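Local atomic coordinates of sperm-specific class P protein 19 (Caenorhabditis elegans, PDB entry 1ROW), a protein that is a sperm-specific member of the major sperm protein domain family, probably with a structural role in nematode sperm. Residues P69-A79 against A96-A107. Sequence-based numbering, arbitrary orientation.
Sequences PKEDKLVVHFA and APAGTVTIPMSA
The Phe78 ring lies flat over the backbone of Gly99. Gly99 O sits 3.2 Å above the plane of the Phe78 ring, nearer its perimeter than its centre, and Gly99 CA makes a CH-pi contact with the same ring. The ring gets there because Phe78 CG stands between its own backbone N and carbonyl carbon (chi1 59°). Phe78 CE2 also meets Val101 CG1 at 3.8 Å. With an alanine in place of Phe78, the Gly99 backbone would probably lose its cover and Val101 CG1 its aromatic neighbour. Thr100 CG2 approaches the His77 ring obliquely, 3.3 Å from His77 ND1. A classic beta bulge sets Ala98 and Gly99 opposite the single residue Phe78, and Phe78 O accepts from Ala98 N and Gly99 N. Beyond it, strands 70-79 and 99-107 pair antiparallel in the immunoglobulin-like beta fold of the MSP domain. Leu74, Val76, Ile103 and Met105 share one face. Here Met105 CE packs tightly on both Leu74 methyls, 3.2 Å from Leu74 CD2, and Ile62 touches both residues. Asp72 turns its carboxylate to Ser38 and Asn39. On the other face, Ser106 OG donates to the syn lone pair of Glu71 OE1 at 2.6 Å, reached through a bend at Glu71 chi2 (-63°).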
# COMPACT_ATOMS: atom_id res chain seq x y z
N PRO A 69 10.94 -12.50 13.81
CA PRO A 69 9.99 -12.94 12.79
C PRO A 69 8.60 -12.71 13.35
O PRO A 69 8.36 -12.86 14.55
CB PRO A 69 10.32 -14.42 12.59
CG PRO A 69 11.25 -14.77 13.71
CD PRO A 69 11.99 -13.51 14.02
N LYS A 70 7.67 -12.32 12.48
CA LYS A 70 6.32 -12.03 12.92
C LYS A 70 5.41 -11.82 11.73
O LYS A 70 5.87 -11.52 10.62
CB LYS A 70 6.33 -10.76 13.79
CG LYS A 70 4.97 -10.32 14.30
CD LYS A 70 5.10 -9.07 15.17
CE LYS A 70 3.76 -8.65 15.73
NZ LYS A 70 3.89 -7.60 16.77
N GLU A 71 4.12 -11.99 11.96
CA GLU A 71 3.12 -11.79 10.91
C GLU A 71 2.52 -10.42 11.15
O GLU A 71 2.12 -10.10 12.27
CB GLU A 71 2.04 -12.87 11.00
CG GLU A 71 2.54 -14.29 10.75
CD GLU A 71 3.10 -14.48 9.34
OE1 GLU A 71 2.40 -14.13 8.37
OE2 GLU A 71 4.23 -15.00 9.21
N ASP A 72 2.48 -9.60 10.10
CA ASP A 72 1.93 -8.26 10.17
C ASP A 72 1.01 -8.02 8.99
O ASP A 72 0.80 -8.91 8.16
CB ASP A 72 3.04 -7.22 10.21
CG ASP A 72 3.63 -7.05 11.60
OD1 ASP A 72 2.86 -6.73 12.53
OD2 ASP A 72 4.86 -7.22 11.78
N LYS A 73 0.44 -6.82 8.90
CA LYS A 73 -0.47 -6.50 7.81
C LYS A 73 -0.29 -5.11 7.27
O LYS A 73 0.01 -4.16 8.01
CB LYS A 73 -1.93 -6.65 8.27
CG LYS A 73 -2.32 -8.04 8.74
CD LYS A 73 -3.80 -8.11 9.11
CE LYS A 73 -4.20 -9.53 9.47
NZ LYS A 73 -5.67 -9.62 9.73
N LEU A 74 -0.47 -4.98 5.96
CA LEU A 74 -0.37 -3.70 5.29
C LEU A 74 -1.79 -3.44 4.80
O LEU A 74 -2.32 -4.20 3.98
CB LEU A 74 0.59 -3.78 4.11
CG LEU A 74 1.03 -2.45 3.49
CD1 LEU A 74 1.82 -1.64 4.53
CD2 LEU A 74 1.88 -2.72 2.26
N VAL A 75 -2.41 -2.39 5.32
CA VAL A 75 -3.77 -2.07 4.92
C VAL A 75 -3.79 -0.89 3.97
O VAL A 75 -3.25 0.19 4.26
CB VAL A 75 -4.64 -1.75 6.15
CG1 VAL A 75 -6.07 -1.47 5.72
CG2 VAL A 75 -4.61 -2.92 7.12
N VAL A 76 -4.42 -1.11 2.82
CA VAL A 76 -4.52 -0.08 1.81
C VAL A 76 -5.95 0.46 1.76
O VAL A 76 -6.88 -0.24 1.34
CB VAL A 76 -4.11 -0.62 0.43
CG1 VAL A 76 -4.12 0.50 -0.59
CG2 VAL A 76 -2.72 -1.25 0.51
N HIS A 77 -6.12 1.69 2.22
CA HIS A 77 -7.42 2.36 2.21
C HIS A 77 -7.51 3.12 0.90
O HIS A 77 -6.60 3.87 0.54
CB HIS A 77 -7.50 3.33 3.40
CG HIS A 77 -7.40 2.66 4.73
ND1 HIS A 77 -8.50 2.21 5.42
CD2 HIS A 77 -6.32 2.30 5.47
CE1 HIS A 77 -8.11 1.59 6.52
NE2 HIS A 77 -6.79 1.63 6.58
N PHE A 78 -8.61 2.94 0.16
CA PHE A 78 -8.75 3.61 -1.12
C PHE A 78 -10.13 4.20 -1.35
O PHE A 78 -11.09 3.89 -0.64
CB PHE A 78 -8.41 2.64 -2.25
CG PHE A 78 -9.28 1.42 -2.27
CD1 PHE A 78 -10.54 1.46 -2.85
CD2 PHE A 78 -8.86 0.25 -1.66
CE1 PHE A 78 -11.38 0.34 -2.83
CE2 PHE A 78 -9.68 -0.88 -1.63
CZ PHE A 78 -10.94 -0.83 -2.21
N ALA A 79 -10.22 5.06 -2.36
CA ALA A 79 -11.46 5.71 -2.71
C ALA A 79 -11.36 6.36 -4.08
O ALA A 79 -10.27 6.51 -4.64
CB ALA A 79 -11.83 6.77 -1.67
N ALA A 96 -13.63 10.05 2.52
CA ALA A 96 -13.73 8.92 3.42
C ALA A 96 -13.48 7.70 2.54
O ALA A 96 -14.11 7.54 1.49
CB ALA A 96 -15.13 8.87 4.03
N PRO A 97 -12.54 6.83 2.94
CA PRO A 97 -12.24 5.63 2.15
C PRO A 97 -13.49 4.84 1.75
O PRO A 97 -14.45 4.75 2.51
CB PRO A 97 -11.33 4.84 3.08
CG PRO A 97 -10.59 5.91 3.81
CD PRO A 97 -11.68 6.91 4.13
N ALA A 98 -13.47 4.27 0.54
CA ALA A 98 -14.62 3.49 0.08
C ALA A 98 -14.39 2.01 0.34
O ALA A 98 -15.35 1.24 0.48
CB ALA A 98 -14.85 3.72 -1.41
N GLY A 99 -13.13 1.60 0.40
CA GLY A 99 -12.80 0.21 0.65
C GLY A 99 -11.35 0.00 1.04
O GLY A 99 -10.55 0.94 1.03
N THR A 100 -11.01 -1.23 1.41
CA THR A 100 -9.64 -1.54 1.79
C THR A 100 -9.22 -2.93 1.33
O THR A 100 -10.04 -3.84 1.27
CB THR A 100 -9.44 -1.49 3.33
OG1 THR A 100 -9.98 -2.67 3.92
CG2 THR A 100 -10.14 -0.27 3.94
N VAL A 101 -7.94 -3.07 1.01
CA VAL A 101 -7.37 -4.35 0.62
C VAL A 101 -6.19 -4.56 1.55
O VAL A 101 -5.41 -3.64 1.79
CB VAL A 101 -6.89 -4.38 -0.85
CG1 VAL A 101 -8.08 -4.35 -1.79
CG2 VAL A 101 -5.97 -3.21 -1.12
N THR A 102 -6.07 -5.76 2.10
CA THR A 102 -4.99 -6.06 3.02
C THR A 102 -3.97 -7.02 2.43
O THR A 102 -4.32 -8.05 1.86
CB THR A 102 -5.55 -6.66 4.32
OG1 THR A 102 -6.42 -5.70 4.94
CG2 THR A 102 -4.43 -7.01 5.28
N ILE A 103 -2.70 -6.63 2.55
CA ILE A 103 -1.58 -7.41 2.06
C ILE A 103 -0.87 -7.93 3.31
O ILE A 103 -0.35 -7.14 4.10
CB ILE A 103 -0.58 -6.54 1.25
CG1 ILE A 103 -1.25 -6.01 -0.01
CG2 ILE A 103 0.66 -7.35 0.90
CD1 ILE A 103 -0.33 -5.15 -0.86
N PRO A 104 -0.88 -9.26 3.52
CA PRO A 104 -0.18 -9.75 4.71
C PRO A 104 1.33 -9.66 4.53
O PRO A 104 1.84 -9.79 3.41
CB PRO A 104 -0.69 -11.18 4.84
CG PRO A 104 -0.94 -11.58 3.42
CD PRO A 104 -1.61 -10.34 2.85
N MET A 105 2.05 -9.41 5.61
CA MET A 105 3.50 -9.32 5.54
C MET A 105 4.08 -10.35 6.49
O MET A 105 3.91 -10.27 7.70
CB MET A 105 3.98 -7.92 5.94
CG MET A 105 3.43 -6.79 5.09
SD MET A 105 4.17 -5.23 5.61
CE MET A 105 3.92 -4.25 4.23
N SER A 106 4.77 -11.35 5.93
CA SER A 106 5.38 -12.40 6.73
C SER A 106 6.89 -12.25 6.82
O SER A 106 7.60 -12.47 5.84
CB SER A 106 5.05 -13.77 6.14
OG SER A 106 3.67 -14.02 6.16
N ALA A 107 7.38 -11.86 7.99
CA ALA A 107 8.82 -11.71 8.21
C ALA A 107 9.24 -13.05 8.81
O ALA A 107 8.84 -13.38 9.93
CB ALA A 107 9.10 -10.57 9.18